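Local coordinates for heme-binding protein A / AI-2 binding protein A (Helicobacter pylori SS1, PDB 6OFQ), which binds short peptides in the periplasm and probably hands them to an ABC transporter for uptake into the cell, at residues 64-69 / 73-78; 147-152 / 176-181; 489-492 / 496-499. One frame throughout, in Å; residues are numbered along the deposited sequence.

Contact 1 of 3, residues 64-69 / 73-78; sequences TLVQFK and TEIEPA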
# COMPACT_ATOMS: atom_id res chain seq x y z
N THR A 64 -3.96 -4.21 -14.73
CA THR A 64 -3.74 -2.80 -15.02
C THR A 64 -3.22 -2.65 -16.47
O THR A 64 -2.94 -3.64 -17.14
CB THR A 64 -2.78 -2.17 -13.99
OG1 THR A 64 -1.76 -3.11 -13.64
CG2 THR A 64 -3.52 -1.77 -12.68
N LEU A 65 -3.03 -1.40 -16.91
CA LEU A 65 -2.49 -1.18 -18.27
C LEU A 65 -1.05 -1.68 -18.45
O LEU A 65 -0.67 -2.30 -19.46
CB LEU A 65 -2.59 0.28 -18.64
CG LEU A 65 -4.01 0.81 -18.88
CD1 LEU A 65 -3.89 2.32 -19.10
CD2 LEU A 65 -4.59 0.21 -20.17
N VAL A 66 -0.25 -1.41 -17.43
CA VAL A 66 1.11 -1.91 -17.28
C VAL A 66 1.23 -2.61 -15.95
O VAL A 66 0.37 -2.37 -15.09
CB VAL A 66 2.16 -0.77 -17.40
CG1 VAL A 66 1.93 -0.01 -18.72
CG2 VAL A 66 2.13 0.19 -16.21
N GLN A 67 2.19 -3.49 -15.74
CA GLN A 67 2.32 -4.17 -14.49
C GLN A 67 3.75 -4.25 -14.04
O GLN A 67 4.66 -3.96 -14.86
CB GLN A 67 1.72 -5.57 -14.51
CG GLN A 67 2.42 -6.52 -15.46
CD GLN A 67 1.67 -7.82 -15.67
OE1 GLN A 67 0.45 -7.89 -15.65
NE2 GLN A 67 2.41 -8.87 -15.98
N PHE A 68 4.03 -4.76 -12.85
CA PHE A 68 5.42 -4.89 -12.36
C PHE A 68 5.84 -6.33 -12.49
O PHE A 68 5.17 -7.27 -12.01
CB PHE A 68 5.51 -4.35 -10.93
CG PHE A 68 5.21 -2.89 -10.93
CD1 PHE A 68 6.19 -1.98 -11.33
CD2 PHE A 68 3.99 -2.44 -10.52
CE1 PHE A 68 5.87 -0.63 -11.40
CE2 PHE A 68 3.68 -1.09 -10.58
CZ PHE A 68 4.59 -0.20 -11.09
N LYS A 69 6.96 -6.58 -13.14
CA LYS A 69 7.41 -7.96 -13.31
C LYS A 69 7.62 -8.61 -11.93
O LYS A 69 8.21 -8.02 -11.03
CB LYS A 69 8.74 -7.92 -14.07
CG LYS A 69 9.42 -9.28 -14.13
CD LYS A 69 10.61 -9.24 -15.07
CE LYS A 69 11.36 -10.55 -14.98
NZ LYS A 69 12.58 -10.41 -15.83
N THR A 73 10.60 -4.22 -9.35
CA THR A 73 9.93 -2.93 -9.53
C THR A 73 9.96 -2.46 -10.98
O THR A 73 9.73 -1.28 -11.25
CB THR A 73 10.54 -1.87 -8.60
OG1 THR A 73 11.86 -1.59 -9.03
CG2 THR A 73 10.54 -2.39 -7.13
N GLU A 74 10.18 -3.39 -11.90
CA GLU A 74 10.30 -3.09 -13.32
C GLU A 74 8.97 -3.13 -14.04
O GLU A 74 8.22 -4.12 -13.95
CB GLU A 74 11.21 -4.15 -13.97
CG GLU A 74 12.64 -4.20 -13.46
CD GLU A 74 13.41 -5.45 -13.91
OE1 GLU A 74 12.99 -6.21 -14.81
OE2 GLU A 74 14.52 -5.55 -13.36
N ILE A 75 8.63 -2.11 -14.82
CA ILE A 75 7.41 -2.01 -15.61
C ILE A 75 7.48 -2.97 -16.78
O ILE A 75 8.51 -3.02 -17.48
CB ILE A 75 7.16 -0.58 -16.04
CG1 ILE A 75 7.02 0.35 -14.83
CG2 ILE A 75 5.99 -0.48 -17.01
CD1 ILE A 75 7.02 1.81 -15.19
N GLU A 76 6.39 -3.68 -17.04
CA GLU A 76 6.31 -4.53 -18.24
C GLU A 76 4.87 -4.44 -18.75
O GLU A 76 3.96 -3.94 -18.06
CB GLU A 76 6.70 -5.99 -17.95
CG GLU A 76 5.72 -6.69 -17.00
CD GLU A 76 6.12 -8.10 -16.62
OE1 GLU A 76 7.17 -8.54 -17.13
OE2 GLU A 76 5.33 -8.76 -15.88
N PRO A 77 4.60 -4.89 -19.97
CA PRO A 77 3.25 -4.79 -20.52
C PRO A 77 2.19 -5.62 -19.80
O PRO A 77 2.54 -6.58 -19.12
CB PRO A 77 3.38 -5.23 -21.95
CG PRO A 77 4.82 -4.91 -22.23
CD PRO A 77 5.55 -5.31 -21.00
N ALA A 78 0.95 -5.13 -19.80
CA ALA A 78 -0.15 -5.89 -19.18
C ALA A 78 -1.33 -5.71 -20.14
O ALA A 78 -1.27 -6.26 -21.24
CB ALA A 78 -0.42 -5.45 -17.75
O HOH W 1 14.30 -8.84 -14.27

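Contact 2 of 3, residues 147-152 / 176-181; sequences MGMSHI and LANLGM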
# COMPACT_ATOMS: atom_id res chain seq x y z
N MET A 147 -3.67 11.65 -4.71
CA MET A 147 -2.62 11.91 -5.68
C MET A 147 -2.86 13.13 -6.60
O MET A 147 -2.00 13.53 -7.39
CB MET A 147 -2.34 10.65 -6.52
CG MET A 147 -1.72 9.51 -5.71
SD MET A 147 -1.54 7.97 -6.62
CE MET A 147 -0.52 8.40 -8.02
N GLY A 148 -4.09 13.61 -6.65
CA GLY A 148 -4.47 14.69 -7.55
C GLY A 148 -4.47 14.25 -9.00
O GLY A 148 -4.10 15.01 -9.90
N MET A 149 -4.92 13.04 -9.25
CA MET A 149 -4.96 12.54 -10.63
C MET A 149 -5.84 13.40 -11.57
O MET A 149 -5.53 13.49 -12.78
CB MET A 149 -5.46 11.11 -10.63
CG MET A 149 -4.46 10.10 -10.08
SD MET A 149 -3.01 9.82 -11.10
CE MET A 149 -3.80 8.88 -12.39
N SER A 150 -6.87 14.04 -11.02
CA SER A 150 -7.67 14.91 -11.88
C SER A 150 -6.95 16.18 -12.26
O SER A 150 -7.41 16.78 -13.24
CB SER A 150 -8.96 15.31 -11.16
OG SER A 150 -9.82 14.18 -11.01
N HIS A 151 -5.95 16.67 -11.53
CA HIS A 151 -5.05 17.73 -11.92
C HIS A 151 -4.05 17.28 -12.97
O HIS A 151 -3.52 18.14 -13.70
CB HIS A 151 -4.31 18.29 -10.70
CG HIS A 151 -5.25 18.78 -9.65
ND1 HIS A 151 -6.25 19.69 -9.94
CD2 HIS A 151 -5.44 18.40 -8.37
CE1 HIS A 151 -6.99 19.87 -8.86
NE2 HIS A 151 -6.50 19.13 -7.89
N ILE A 152 -3.61 16.04 -12.89
CA ILE A 152 -2.57 15.50 -13.78
C ILE A 152 -3.12 15.26 -15.18
O ILE A 152 -2.50 15.61 -16.19
CB ILE A 152 -2.01 14.20 -13.19
CG1 ILE A 152 -1.22 14.51 -11.90
CG2 ILE A 152 -1.11 13.43 -14.13
CD1 ILE A 152 -0.83 13.29 -11.07
N LEU A 176 3.73 6.68 -15.80
CA LEU A 176 3.71 5.35 -16.33
C LEU A 176 3.66 4.33 -15.21
O LEU A 176 2.83 3.40 -15.27
CB LEU A 176 4.90 5.09 -17.24
CG LEU A 176 4.90 3.75 -17.96
CD1 LEU A 176 3.80 3.60 -18.97
CD2 LEU A 176 6.27 3.52 -18.58
N ALA A 177 4.47 4.49 -14.16
CA ALA A 177 4.46 3.55 -13.04
C ALA A 177 3.14 3.61 -12.27
O ALA A 177 2.58 2.58 -11.85
CB ALA A 177 5.59 3.91 -12.09
N ASN A 178 2.54 4.79 -12.21
CA ASN A 178 1.25 4.98 -11.56
C ASN A 178 0.19 4.04 -12.17
O ASN A 178 -0.74 3.51 -11.52
CB ASN A 178 0.70 6.38 -11.60
CG ASN A 178 1.48 7.34 -10.75
OD1 ASN A 178 2.25 6.97 -9.85
ND2 ASN A 178 1.23 8.60 -11.07
N LEU A 179 0.25 3.92 -13.50
CA LEU A 179 -0.72 3.12 -14.25
C LEU A 179 -0.62 1.66 -13.90
O LEU A 179 -1.49 0.89 -14.30
CB LEU A 179 -0.56 3.30 -15.78
CG LEU A 179 -0.72 4.74 -16.21
CD1 LEU A 179 -0.51 4.74 -17.74
CD2 LEU A 179 -2.08 5.24 -15.85
N GLY A 180 0.40 1.19 -13.18
CA GLY A 180 0.52 -0.16 -12.64
C GLY A 180 -0.06 -0.29 -11.27
O GLY A 180 -0.06 -1.42 -10.77
N MET A 181 -0.55 0.77 -10.66
CA MET A 181 -1.05 0.72 -9.27
C MET A 181 -2.47 0.13 -9.21
O MET A 181 -3.28 0.38 -10.10
CB MET A 181 -0.97 2.08 -8.62
CG MET A 181 0.46 2.54 -8.45
SD MET A 181 0.66 4.20 -7.82
CE MET A 181 -0.25 4.09 -6.27

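Contact 3 of 3, residues 489-492 / 496-499; sequences EIIH and PYVP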
# COMPACT_ATOMS: atom_id res chain seq x y z
N GLU A 489 15.39 17.12 3.45
CA GLU A 489 15.83 18.06 4.47
C GLU A 489 14.73 18.84 5.17
O GLU A 489 14.72 19.07 6.39
CB GLU A 489 16.85 19.07 3.91
CG GLU A 489 18.12 18.47 3.36
CD GLU A 489 18.96 19.56 2.69
OE1 GLU A 489 18.60 20.75 2.44
OE2 GLU A 489 20.05 19.12 2.29
N ILE A 490 13.80 19.33 4.36
CA ILE A 490 12.70 20.18 4.85
C ILE A 490 11.83 19.35 5.80
O ILE A 490 11.50 19.81 6.90
CB ILE A 490 11.88 20.82 3.72
CG1 ILE A 490 12.78 21.82 2.96
CG2 ILE A 490 10.64 21.50 4.27
CD1 ILE A 490 12.07 22.32 1.75
N ILE A 491 11.40 18.16 5.40
CA ILE A 491 10.49 17.41 6.26
C ILE A 491 11.24 16.95 7.53
O ILE A 491 10.64 16.95 8.61
CB ILE A 491 9.82 16.24 5.51
CG1 ILE A 491 8.72 15.60 6.36
CG2 ILE A 491 10.82 15.22 5.04
CD1 ILE A 491 7.79 14.63 5.67
N HIS A 492 12.51 16.61 7.45
CA HIS A 492 13.30 16.37 8.64
C HIS A 492 13.31 17.54 9.62
O HIS A 492 13.09 17.40 10.83
CB HIS A 492 14.71 15.97 8.30
CG HIS A 492 15.58 15.73 9.49
ND1 HIS A 492 15.57 14.57 10.23
CD2 HIS A 492 16.55 16.51 10.01
CE1 HIS A 492 16.52 14.64 11.15
NE2 HIS A 492 17.16 15.78 11.00
N PRO A 496 7.17 16.51 11.21
CA PRO A 496 5.73 16.33 11.35
C PRO A 496 5.32 14.92 11.73
O PRO A 496 4.17 14.56 11.49
CB PRO A 496 5.20 16.70 9.98
CG PRO A 496 6.27 16.13 9.12
CD PRO A 496 7.54 16.56 9.79
N TYR A 497 6.21 14.15 12.34
CA TYR A 497 6.00 12.74 12.58
C TYR A 497 7.15 12.21 13.43
O TYR A 497 8.09 12.96 13.69
CB TYR A 497 5.94 11.93 11.28
CG TYR A 497 7.17 11.64 10.50
CD1 TYR A 497 7.97 12.64 9.99
CD2 TYR A 497 7.40 10.33 10.13
CE1 TYR A 497 9.06 12.35 9.15
CE2 TYR A 497 8.50 10.01 9.38
CZ TYR A 497 9.24 11.02 8.80
OH TYR A 497 10.34 10.67 8.06
N VAL A 498 7.07 10.96 13.89
CA VAL A 498 8.24 10.31 14.45
C VAL A 498 8.59 9.12 13.55
O VAL A 498 7.88 8.10 13.55
CB VAL A 498 8.00 9.78 15.85
CG1 VAL A 498 9.30 9.25 16.38
CG2 VAL A 498 7.43 10.83 16.79
N PRO A 499 9.69 9.17 12.80
CA PRO A 499 10.14 7.99 12.04
C PRO A 499 10.52 6.86 13.00
O PRO A 499 11.16 7.10 14.03
CB PRO A 499 11.36 8.46 11.28
CG PRO A 499 11.74 9.75 11.85
CD PRO A 499 10.60 10.32 12.61

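Contact 1 of 3, residues 64-69 / 73-78
Gln67 and Glu76 form an antiparallel hydrogen-bonded pair, Gln67 N to Glu76 O at 3.0 Å and Glu76 N to Gln67 O at 2.8 Å, between the non-hydrogen-bonded pairs Val66–Pro77 and Phe68–Ile75. Lys69 N to Glu74 O, 2.9 Å, extends the pairing toward the turn, whereas Ala78 N to Leu65 O is weak. Strand 66-68 is the outermost of its antiparallel sheet, with its hairpin partner 75-85 beside it. The side chains of the Gln67–Glu76 pair lie on one face and add a bond of their own. In both, CG sits between the backbone N and the carbonyl carbon (chi1 65° and 66°), and the extended chains then meet: Gln67 NE2 donates to Glu76 OE2 at 2.9 Å. This bond is nearly straight, 175° at the hydrogen, and OE2 lies almost in the Gln67 amide plane, while NE2 reaches OE2 on its anti side, clearly out of the carboxylate plane. The Lys69 and Glu76 side chains cross at about a right angle, with Lys69 CB 3.5 Å from Glu76 OE1.

On the other face Phe68 and Ile75 run side by side, Phe68 CE1 lying 3.7 Å from Ile75 CG1, and Val66 CB meets Ile75 CG2 at 3.9 Å; Leu176 covers Val66 and Ile75. The hairpin is therefore two-sided: its apolar face packs inward, while opposite it one carboxylate oxygen accepts from the Gln67 amide and probably limits its rotation. A water joins Lys69 NZ and Glu74 OE1, which form no direct salt bridge, and probably moderates their attraction.

Contact 2 of 3, residues 147-152 / 176-181
The flat group here is the Asn178 amide, and the methyl of Met147 sits over one of its faces. Met147 CE is 3.5 Å from both Asn178 CG and Asn178 ND2 and 3.6 Å from Asn178 OD1, and it stands about 3.3 Å above the amide plane; such near-equal distances mark an approach over the face. Met149 SD is raised above the same face but displaced beyond the amide nitrogen, 4.4 Å from Asn178 ND2, a much looser approach. Past the oxygen edge, and also raised on that side, comes the thioether of Met181 of the same segment, with Met181 SD 3.8 Å from Asn178 OD1.

The Met147 chain runs out extended as far as its sulfur, then turns at chi3 (58°), which swings CE onto the amide. Met181 has nearly the same bend, and the two chains meet obliquely, Met147 SD to Met181 CE at 4.1 Å. The backbones stay well apart: the nearest CA atoms, those of Met149 and Asn178, are separated by 9.8 Å, so side chains alone bridge the gap.

Gly148 ends helix 142-147 with a Schellman motif at positive phi and serves as N-cap of helix 149-152. This junction packs on the end of helix 175-178 and the type I turn from Asn178 to Met181. Tyr143 and Phe183 add aromatic neighbours to Met181 and Met147 respectively. The chemistry is that of a buried methionine cluster laid against an amide face, held by dispersion and shape and leaving the amide's polar edges uncommitted to the opposing segment.

Contact 3 of 3, residues 489-492 / 496-499
Ile491 meets Pro496 through its longer branch. Its CG1 is anti to the backbone N (chi1 -172°), and the chain continues extended to CD1, bringing CG1 within 3.7 Å of Pro496 CG and CD1 within 4.1 Å of the same atom. The neighbouring Ile490 has chi1 at -67°, the usual choice for isoleucine in a helix; the departure at Ile491 puts CG2 between the backbone N and the carbonyl carbon and directs the ethyl arm to the proline. The two side chains cross at about a right angle, so the arm reaches across the pyrrolidine at its CG–CD side. The backbone joins in as well: Ile491 O lies 3.3 Å from Pro496 CD. A proline has no amide proton to give this carbonyl, and its ring carbon takes the place beside it.

Tyr497 has its ring turned back by a first torsion of 74°. This brings its CE1 to 4.3 Å from Ile491 CG1, an oblique and rather loose approach. Pro499, within the strand, sets CD over the centre of one ring face, 3.9 Å above the plane, which probably restricts the ring. Trp295 and Trp443 also meet this ring, the former edge-to-face, and Trp443 touches Ile491 and Pro496 too; Phe464 of helix 462-473 packs against Ile491.

The arrangement is a tight helix-to-strand connection, in which helix 477-494 leads after a very short link into strand 497-510. That strand pairs antiparallel with 283-288, 292-298 and 332-334, in keeping with the alpha/beta lobes of type II periplasmic binding proteins, where helices pack beside a mixed sheet.

Overall arrangement
Contacts 1 and 2 are neighbours, centres 14 Å apart. Helix 175-178 and the turn after it serve both: Thr64 CB packs on Leu179 O at 3.3 Å, and Phe68 CZ on Ala177 O at 3.5 Å. Contact 3 stands apart, its nearest atoms about 16 Å from contact 2 and about 20 Å from contact 1, and belongs to the mixed sheet that holds strand 497-510 rather than the antiparallel sheet of strands 66-68 and 75-85. Only contact 1 has exposed residues among those that touch, and it combines backbone pairing with charged and water-linked groups. In contacts 2 and 3 these are all buried: thioethers against an amide in 147-152/176-181, aliphatic, proline and aromatic groups in 489-492/496-499.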